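Local coordinates for protein acetoacetate decarboxylase (Sphingomonas wittichii, PDB 5UPB) that probably works as a lyase of the acetoacetate decarboxylase-like family, forming a Schiff base with carbonyl substrates, at residues 178-183 with 202-207; 21-26 with 245-250; 97-102 with 118-123. One frame throughout, in Å; residues are numbered along the deposited sequence.

Interaction 1: residues 178-183 with 202-207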
loop_
_atom_site.group_PDB
_atom_site.type_symbol
_atom_site.label_atom_id
_atom_site.label_comp_id
_atom_site.label_asym_id
_atom_site.label_seq_id
_atom_site.Cartn_x
_atom_site.Cartn_y
_atom_site.Cartn_z
ATOM N N PRO A 178 -32.822 10.608 6.183
ATOM C CA PRO A 178 -32.055 11.609 6.953
ATOM C C PRO A 178 -31.083 10.992 7.953
ATOM O O PRO A 178 -29.973 11.504 8.135
ATOM C CB PRO A 178 -33.140 12.399 7.692
ATOM C CG PRO A 178 -34.372 11.562 7.639
ATOM C CD PRO A 178 -34.266 10.653 6.450
ATOM N N ALA A 179 -31.444 9.878 8.570
ATOM C CA ALA A 179 -30.626 9.352 9.653
ATOM C C ALA A 179 -29.637 8.335 9.124
ATOM O O ALA A 179 -29.937 7.565 8.212
ATOM C CB ALA A 179 -31.482 8.704 10.731
ATOM N N THR A 180 -28.464 8.308 9.739
ATOM C CA THR A 180 -27.550 7.182 9.636
ATOM C C THR A 180 -27.485 6.550 11.011
ATOM O O THR A 180 -27.119 7.207 11.990
ATOM C CB THR A 180 -26.171 7.600 9.126
ATOM O OG1 THR A 180 -26.302 8.206 7.851
ATOM C CG2 THR A 180 -25.242 6.407 9.004
ATOM N N PHE A 181 -27.894 5.297 11.089
ATOM C CA PHE A 181 -27.913 4.589 12.356
ATOM C C PHE A 181 -26.617 3.803 12.478
ATOM O O PHE A 181 -26.096 3.265 11.492
ATOM C CB PHE A 181 -29.138 3.672 12.442
ATOM C CG PHE A 181 -30.448 4.388 12.325
ATOM C CD1 PHE A 181 -30.810 5.326 13.261
ATOM C CD2 PHE A 181 -31.303 4.131 11.268
ATOM C CE1 PHE A 181 -31.999 5.978 13.181
ATOM C CE2 PHE A 181 -32.514 4.786 11.175
ATOM C CZ PHE A 181 -32.861 5.718 12.129
ATOM N N GLY A 182 -26.064 3.791 13.689
ATOM C CA GLY A 182 -24.815 3.107 13.940
ATOM C C GLY A 182 -24.953 2.183 15.129
ATOM O O GLY A 182 -25.882 2.304 15.938
ATOM N N HIS A 183 -24.013 1.240 15.216
ATOM C CA HIS A 183 -23.925 0.318 16.348
ATOM C C HIS A 183 -22.570 0.589 16.973
ATOM O O HIS A 183 -21.545 0.109 16.482
ATOM C CB HIS A 183 -24.051 -1.143 15.916
ATOM C CG HIS A 183 -23.936 -2.106 17.050
ATOM N ND1 HIS A 183 -23.734 -3.462 16.867
ATOM C CD2 HIS A 183 -23.977 -1.908 18.388
ATOM C CE1 HIS A 183 -23.703 -4.058 18.045
ATOM N NE2 HIS A 183 -23.826 -3.137 18.984
ATOM N N VAL A 202 -26.641 9.434 13.767
ATOM C CA VAL A 202 -25.897 10.601 13.311
ATOM C C VAL A 202 -26.815 11.439 12.419
ATOM O O VAL A 202 -27.450 10.904 11.500
ATOM C CB VAL A 202 -24.586 10.222 12.615
ATOM C CG1 VAL A 202 -24.853 9.293 11.540
ATOM C CG2 VAL A 202 -23.922 11.440 12.065
ATOM N N ASN A 203 -26.876 12.736 12.659
ATOM C CA ASN A 203 -27.568 13.638 11.741
ATOM C C ASN A 203 -26.601 14.687 11.225
ATOM O O ASN A 203 -25.716 15.146 11.952
ATOM C CB ASN A 203 -28.768 14.330 12.384
ATOM C CG ASN A 203 -29.908 13.381 12.606
ATOM O OD1 ASN A 203 -30.646 13.048 11.665
ATOM N ND2 ASN A 203 -30.032 12.888 13.843
ATOM N N ARG A 204 -26.747 15.018 9.951
ATOM C CA ARG A 204 -25.900 16.031 9.353
ATOM C C ARG A 204 -26.391 17.392 9.818
ATOM O O ARG A 204 -27.573 17.715 9.677
ATOM C CB ARG A 204 -25.989 15.873 7.845
ATOM C CG ARG A 204 -25.393 14.511 7.433
ATOM C CD ARG A 204 -25.341 14.235 5.949
ATOM N NE ARG A 204 -26.650 13.874 5.420
ATOM C CZ ARG A 204 -27.089 12.625 5.345
ATOM N NH1 ARG A 204 -26.326 11.620 5.755
ATOM N NH2 ARG A 204 -28.290 12.375 4.857
ATOM N N SER A 205 -25.467 18.230 10.251
ATOM C CA SER A 205 -25.769 19.587 10.649
ATOM C C SER A 205 -25.521 20.546 9.503
ATOM O O SER A 205 -25.939 21.708 9.552
ATOM C CB SER A 205 -24.907 19.966 11.867
ATOM O OG SER A 205 -23.533 20.076 11.484
ATOM N N ASP A 206 -24.899 20.046 8.448
ATOM C CA ASP A 206 -24.734 20.763 7.207
ATOM C C ASP A 206 -24.705 19.661 6.169
ATOM O O ASP A 206 -24.115 18.593 6.398
ATOM C CB ASP A 206 -23.462 21.631 7.302
ATOM C CG ASP A 206 -23.428 22.777 6.295
ATOM O OD1 ASP A 206 -23.736 22.562 5.112
ATOM O OD2 ASP A 206 -23.068 23.898 6.711
ATOM N N LEU A 207 -25.386 19.884 5.069
ATOM C CA LEU A 207 -25.523 18.886 4.014
ATOM C C LEU A 207 -25.632 19.582 2.672
ATOM O O LEU A 207 -26.429 20.520 2.539
ATOM C CB LEU A 207 -26.786 18.045 4.253
ATOM C CG LEU A 207 -27.299 17.186 3.103
ATOM C CD1 LEU A 207 -26.256 16.230 2.630
ATOM C CD2 LEU A 207 -28.544 16.444 3.563
#

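Interaction 2: residues 21-26 with 245-250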
loop_
_atom_site.group_PDB
_atom_site.type_symbol
_atom_site.label_atom_id
_atom_site.label_comp_id
_atom_site.label_asym_id
_atom_site.label_seq_id
_atom_site.Cartn_x
_atom_site.Cartn_y
_atom_site.Cartn_z
ATOM N N TYR A 21 -16.034 18.117 12.383
ATOM C CA TYR A 21 -15.394 18.016 11.072
ATOM C C TYR A 21 -16.337 18.391 9.939
ATOM O O TYR A 21 -17.565 18.320 10.072
ATOM C CB TYR A 21 -14.873 16.626 10.834
ATOM C CG TYR A 21 -13.532 16.443 11.530
ATOM C CD1 TYR A 21 -13.426 16.284 12.909
ATOM C CD2 TYR A 21 -12.361 16.423 10.776
ATOM C CE1 TYR A 21 -12.174 16.129 13.511
ATOM C CE2 TYR A 21 -11.126 16.260 11.362
ATOM C CZ TYR A 21 -11.034 16.109 12.714
ATOM O OH TYR A 21 -9.776 15.969 13.231
ATOM N N GLY A 22 -15.734 18.844 8.840
ATOM C CA GLY A 22 -16.432 18.986 7.583
ATOM C C GLY A 22 -15.781 18.109 6.539
ATOM O O GLY A 22 -14.563 17.924 6.532
ATOM N N TRP A 23 -16.603 17.623 5.624
ATOM C CA TRP A 23 -16.214 16.763 4.521
ATOM C C TRP A 23 -16.648 17.336 3.187
ATOM O O TRP A 23 -17.768 17.848 3.053
ATOM C CB TRP A 23 -16.881 15.388 4.642
ATOM C CG TRP A 23 -16.342 14.458 5.715
ATOM C CD1 TRP A 23 -15.551 13.366 5.504
ATOM C CD2 TRP A 23 -16.622 14.497 7.123
ATOM N NE1 TRP A 23 -15.306 12.716 6.716
ATOM C CE2 TRP A 23 -15.958 13.396 7.718
ATOM C CE3 TRP A 23 -17.384 15.353 7.942
ATOM C CZ2 TRP A 23 -16.020 13.140 9.096
ATOM C CZ3 TRP A 23 -17.465 15.100 9.302
ATOM C CH2 TRP A 23 -16.769 13.997 9.873
ATOM N N GLY A 24 -15.805 17.166 2.172
ATOM C CA GLY A 24 -16.259 17.165 0.796
ATOM C C GLY A 24 -15.906 15.851 0.139
ATOM O O GLY A 24 -14.912 15.210 0.492
ATOM N N ALA A 25 -16.736 15.435 -0.794
ATOM C CA ALA A 25 -16.569 14.106 -1.381
ATOM C C ALA A 25 -17.132 14.052 -2.783
ATOM O O ALA A 25 -18.114 14.742 -3.118
ATOM C CB ALA A 25 -17.265 13.033 -0.540
ATOM N N ASP A 26 -16.527 13.197 -3.586
ATOM C CA ASP A 26 -17.115 12.738 -4.838
ATOM C C ASP A 26 -17.554 11.294 -4.663
ATOM O O ASP A 26 -16.794 10.472 -4.144
ATOM C CB ASP A 26 -16.132 12.897 -5.993
ATOM C CG ASP A 26 -15.685 14.337 -6.191
ATOM O OD1 ASP A 26 -16.455 15.267 -5.878
ATOM O OD2 ASP A 26 -14.583 14.551 -6.672
ATOM N N TYR A 245 -20.745 15.847 -2.748
ATOM C CA TYR A 245 -21.380 15.858 -1.457
ATOM C C TYR A 245 -20.511 16.552 -0.436
ATOM O O TYR A 245 -19.305 16.308 -0.353
ATOM C CB TYR A 245 -21.506 14.358 -1.110
ATOM C CG TYR A 245 -22.080 13.926 0.193
ATOM C CD1 TYR A 245 -23.032 14.651 0.833
ATOM C CD2 TYR A 245 -21.592 12.777 0.815
ATOM C CE1 TYR A 245 -23.550 14.236 2.023
ATOM C CE2 TYR A 245 -22.090 12.350 2.016
ATOM C CZ TYR A 245 -23.068 13.080 2.626
ATOM O OH TYR A 245 -23.566 12.676 3.853
ATOM N N GLY A 246 -21.165 17.317 0.420
ATOM C CA GLY A 246 -20.488 17.963 1.527
ATOM C C GLY A 246 -21.348 17.819 2.759
ATOM O O GLY A 246 -22.584 17.868 2.681
ATOM N N PHE A 247 -20.689 17.708 3.917
ATOM C CA PHE A 247 -21.462 17.578 5.142
ATOM C C PHE A 247 -20.590 17.917 6.342
ATOM O O PHE A 247 -19.355 17.955 6.261
ATOM C CB PHE A 247 -22.041 16.159 5.276
ATOM C CG PHE A 247 -20.998 15.038 5.256
ATOM C CD1 PHE A 247 -20.559 14.468 4.065
ATOM C CD2 PHE A 247 -20.490 14.572 6.433
ATOM C CE1 PHE A 247 -19.606 13.448 4.072
ATOM C CE2 PHE A 247 -19.518 13.521 6.437
ATOM C CZ PHE A 247 -19.101 12.992 5.245
ATOM N N ARG A 248 -21.267 18.182 7.460
ATOM C CA ARG A 248 -20.659 18.352 8.759
ATOM C C ARG A 248 -21.403 17.389 9.644
ATOM O O ARG A 248 -22.639 17.378 9.640
ATOM C CB ARG A 248 -20.780 19.767 9.354
ATOM C CG ARG A 248 -19.844 20.875 8.847
ATOM C CD ARG A 248 -20.186 22.202 9.610
ATOM N NE ARG A 248 -19.247 23.327 9.450
ATOM C CZ ARG A 248 -19.422 24.410 8.681
ATOM N NH1 ARG A 248 -20.526 24.597 7.946
ATOM N NH2 ARG A 248 -18.467 25.333 8.660
ATOM N N ILE A 249 -20.654 16.702 10.485
ATOM C CA ILE A 249 -21.167 15.759 11.467
ATOM C C ILE A 249 -20.361 15.936 12.734
ATOM O O ILE A 249 -19.160 16.208 12.671
ATOM C CB ILE A 249 -21.092 14.315 10.948
ATOM C CG1 ILE A 249 -22.099 14.106 9.816
ATOM C CG2 ILE A 249 -21.324 13.351 12.055
ATOM C CD1 ILE A 249 -22.001 12.741 9.138
ATOM N N GLY A 250 -21.014 15.787 13.874
ATOM C CA GLY A 250 -20.303 15.690 15.134
ATOM C C GLY A 250 -20.340 14.251 15.644
ATOM O O GLY A 250 -20.302 13.309 14.850
#

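Interaction 3: residues 97-102 with 118-123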
loop_
_atom_site.group_PDB
_atom_site.type_symbol
_atom_site.label_atom_id
_atom_site.label_comp_id
_atom_site.label_asym_id
_atom_site.label_seq_id
_atom_site.Cartn_x
_atom_site.Cartn_y
_atom_site.Cartn_z
ATOM N N GLY A 97 -33.643 5.751 7.899
ATOM C CA GLY A 97 -32.219 5.957 7.812
ATOM C C GLY A 97 -31.551 4.865 7.012
ATOM O O GLY A 97 -32.211 4.019 6.403
ATOM N N TYR A 98 -30.222 4.892 7.051
ATOM C CA TYR A 98 -29.387 3.841 6.516
ATOM C C TYR A 98 -28.560 3.277 7.667
ATOM O O TYR A 98 -28.145 4.023 8.556
ATOM C CB TYR A 98 -28.422 4.336 5.429
ATOM C CG TYR A 98 -29.083 4.512 4.109
ATOM C CD1 TYR A 98 -29.383 3.414 3.289
ATOM C CD2 TYR A 98 -29.456 5.796 3.673
ATOM C CE1 TYR A 98 -30.013 3.595 2.051
ATOM C CE2 TYR A 98 -30.072 5.982 2.461
ATOM C CZ TYR A 98 -30.356 4.894 1.642
ATOM O OH TYR A 98 -30.987 5.128 0.421
ATOM N N PHE A 99 -28.327 1.962 7.644
ATOM C CA PHE A 99 -27.336 1.332 8.508
ATOM C C PHE A 99 -26.196 0.884 7.614
ATOM O O PHE A 99 -26.412 0.056 6.714
ATOM C CB PHE A 99 -27.899 0.135 9.275
ATOM C CG PHE A 99 -26.871 -0.560 10.125
ATOM C CD1 PHE A 99 -26.363 0.048 11.260
ATOM C CD2 PHE A 99 -26.400 -1.817 9.767
ATOM C CE1 PHE A 99 -25.409 -0.577 12.024
ATOM C CE2 PHE A 99 -25.447 -2.462 10.529
ATOM C CZ PHE A 99 -24.953 -1.852 11.663
ATOM N N PRO A 100 -25.020 1.479 7.725
ATOM C CA PRO A 100 -23.902 1.081 6.839
ATOM C C PRO A 100 -23.194 -0.177 7.359
ATOM O O PRO A 100 -22.143 -0.134 7.987
ATOM C CB PRO A 100 -23.011 2.327 6.853
ATOM C CG PRO A 100 -23.218 2.884 8.235
ATOM C CD PRO A 100 -24.632 2.549 8.658
ATOM N N ALA A 101 -23.777 -1.330 7.019
ATOM C CA ALA A 101 -23.356 -2.620 7.593
ATOM C C ALA A 101 -21.895 -2.927 7.310
ATOM O O ALA A 101 -21.162 -3.338 8.208
ATOM C CB ALA A 101 -24.224 -3.741 7.029
ATOM N N PHE A 102 -21.483 -2.837 6.045
ATOM C CA PHE A 102 -20.117 -3.152 5.644
ATOM C C PHE A 102 -19.493 -1.905 5.027
ATOM O O PHE A 102 -19.952 -1.447 3.975
ATOM C CB PHE A 102 -20.064 -4.287 4.616
ATOM C CG PHE A 102 -20.740 -5.567 5.038
ATOM C CD1 PHE A 102 -20.994 -5.849 6.352
ATOM C CD2 PHE A 102 -21.110 -6.482 4.080
ATOM C CE1 PHE A 102 -21.613 -7.031 6.708
ATOM C CE2 PHE A 102 -21.734 -7.646 4.426
ATOM C CZ PHE A 102 -21.979 -7.916 5.748
ATOM N N GLY A 118 -20.188 4.281 15.641
ATOM C CA GLY A 118 -20.983 3.108 15.349
ATOM C C GLY A 118 -21.028 2.697 13.908
ATOM O O GLY A 118 -21.948 1.974 13.525
ATOM N N TYR A 119 -20.115 3.216 13.084
ATOM C CA TYR A 119 -19.968 2.803 11.697
ATOM C C TYR A 119 -19.029 1.612 11.656
ATOM O O TYR A 119 -17.851 1.769 11.992
ATOM C CB TYR A 119 -19.334 3.895 10.880
ATOM C CG TYR A 119 -20.165 5.081 10.508
ATOM C CD1 TYR A 119 -20.372 6.111 11.420
ATOM C CD2 TYR A 119 -20.653 5.241 9.213
ATOM C CE1 TYR A 119 -21.097 7.243 11.082
ATOM C CE2 TYR A 119 -21.392 6.381 8.856
ATOM C CZ TYR A 119 -21.600 7.381 9.797
ATOM O OH TYR A 119 -22.314 8.519 9.469
ATOM N N PRO A 120 -19.460 0.449 11.241
ATOM C CA PRO A 120 -18.525 -0.690 11.179
ATOM C C PRO A 120 -17.596 -0.564 9.984
ATOM O O PRO A 120 -18.046 -0.642 8.837
ATOM C CB PRO A 120 -19.459 -1.903 11.043
ATOM C CG PRO A 120 -20.823 -1.414 11.353
ATOM C CD PRO A 120 -20.834 0.032 10.943
ATOM N N LYS A 121 -16.289 -0.338 10.245
ATOM C CA LYS A 121 -15.321 -0.144 9.161
ATOM C C LYS A 121 -14.118 -1.088 9.280
ATOM O O LYS A 121 -13.584 -1.305 10.367
ATOM C CB LYS A 121 -14.778 1.305 9.112
ATOM C CG LYS A 121 -15.856 2.406 8.990
ATOM C CD LYS A 121 -15.224 3.711 8.552
ATOM C CE LYS A 121 -16.297 4.837 8.459
ATOM N NZ LYS A 121 -15.673 6.067 7.903
ATOM N N LYS A 122 -13.664 -1.583 8.135
ATOM C CA LYS A 122 -12.391 -2.280 7.989
ATOM C C LYS A 122 -11.489 -1.455 7.071
ATOM O O LYS A 122 -11.927 -0.475 6.435
ATOM C CB LYS A 122 -12.612 -3.668 7.398
ATOM C CG LYS A 122 -13.443 -4.604 8.301
ATOM C CD LYS A 122 -13.640 -5.974 7.617
ATOM C CE LYS A 122 -14.417 -6.894 8.464
ATOM N NZ LYS A 122 -14.754 -8.170 7.714
ATOM N N ILE A 123 -10.220 -1.857 6.999
ATOM C CA ILE A 123 -9.279 -1.247 6.076
ATOM C C ILE A 123 -9.281 -2.042 4.785
ATOM O O ILE A 123 -9.100 -3.270 4.790
ATOM C CB ILE A 123 -7.855 -1.211 6.637
ATOM C CG1 ILE A 123 -7.747 -0.309 7.862
ATOM C CG2 ILE A 123 -6.885 -0.779 5.475
ATOM C CD1 ILE A 123 -7.974 1.182 7.538
#

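Interaction 1: residues 178-183 with 202-207
Thr180 and Val202 illustrate how a hydrogen-bonded antiparallel pair sets its side chains: they stand side by side on one face and point the same way. The backbones fix them with two almost straight bonds, Thr180 N to Val202 O at 3.3 Å and Val202 N to Thr180 O at 2.9 Å. CG1 does the touching for Val202. With chi1 at 54° this methyl sits between its own backbone N and carbonyl carbon, which turns it across to Thr180, where it lies only 3.2 Å from CB, closer than two such carbons normally come, and 3.9 Å from CG2. Tyr119 packs against both residues, and Ile249 lies against Val202.

Arg204 approaches differently, crossing Thr180 at about a right angle. A bend at chi3 (-77°) brings its guanidinium round so that the carbonyl O of Pro178 lies over one face, 3.8 Å from NH2, while Thr180 OG1 is 4.0 Å from NH1. These are loose approaches by a poorly ordered side chain, which also leans on Tyr245 and Phe247. Beyond Val202 the pairing lapses. Strands 179-186 and 196-202, consecutive in the chain and antiparallel, form a beta hairpin, and this pair closes its open end.

Interaction 2: residues 21-26 with 245-250
Trp23 and Phe247 face each other as a hydrogen-bonded antiparallel pair and carry the dense part of this contact. Their rings make an offset stack, the five-membered ring of Trp23 lying 4.3 Å, centroid to centroid, from the Phe247 ring with the planes only 14° apart. Some carbons are modelled closer than real ones can sit, so the exact spacing is doubtful. Phe247 reaches this place because chi1 of 57° swings its ring in toward the neighbouring strand. There Trp23 CB also sits over the ring face as a CH-pi contact. Between the two backbones, Trp23 N donates to Phe247 O at 2.8 Å and Phe247 N returns the bond to Trp23 O at 3.0 Å. Ala25 and Tyr245 form the next bonded pair on the same face. Its loose end is at Tyr21, where Tyr21 O and Ile249 N stand 3.5 Å apart without a hydrogen bond and the Tyr21 ring leads away to Asp17.

The other face carries mostly glycine. Gly24 and Gly246 form a non-hydrogen-bonded pair, CA atoms 4.4 Å apart, as does Gly22 with Arg248; CA-H groups point at carbonyls of the partner strand, Gly246 CA at Trp23 O among them. Arg248 extends to a salt bridge with Asp206. Pro136 of the third subunit packs on it. The chemistry thus sets aromatic stacking against glycine backbone and a charged arm at a subunit interface.

Interaction 3: residues 97-102 with 118-123
Pro120 and Pro100 meet through ring carbons and carbonyl oxygens, as befits two residues without a backbone N-H to give. CD of Pro120 lies 3.2 Å from Pro100 O, and CB of the same ring is 3.6 Å from Ala101 O, so the proline runs alongside two successive carbonyls. Pro100 in turn puts its CG 3.6 Å from Tyr119 CD2, the two side chains crossing at a slant. Phe99 adds a lighter touch. Its CG is set opposite the backbone N (chi1 178°), which carries the far end of the ring round until CZ is 4.2 Å from Pro120 CG.

The next shell explains these positions. Pro100 is the centre of an inverse gamma turn, and Ala101 and Phe102 together face Leu86 in a classic beta bulge, so the strand bends just where Pro120 fits against it. Leading into the second segment, helix 108-116 ends in a Schellman motif with Gly118 at the C-prime position, adopting positive phi; the turn delivers Tyr119 and Pro120 to the strand. Leu43, Pro44 and Leu47 pack on Phe99.

A second subunit also reaches this contact: its His5 packs on Pro120, and its Phe6 stacks on Phe102. Beyond Pro120 the chain enters Lys121 and Lys122, whose amino groups form salt bridges with Glu83 and Glu227 respectively. Acetoacetate decarboxylases carry an adjacent pair of lysines in the active site, and this sequence is consistent with that arrangement. Because shape rather than direct hydrogen bonding joins the two segments, the proline-rich packing probably sets the course of the backbone leading into the lysines, with polar ties made to residues around it.

Overall arrangement
Interactions 2 and 3 are buried, whereas interaction 1 is partly so and reaches the surface around Asn203. Backbone hydrogen bonding between antiparallel strands defines interactions 1 and 2; interaction 3, nearest the middle of the chain, relies on apolar packing at a bend. Backbone links connect them: Phe181 N to Tyr98 O joins 178-183 to 97-102, and a probable hydrogen bond from Ser205 N to Arg248 O ties interaction 1 to interaction 2. Interactions 2 and 3, with centres about 17 Å apart, barely meet, through Ile249 and Tyr119. Subunit contacts also differ, the third subunit approaching interaction 2 broadly and the second one interaction 3.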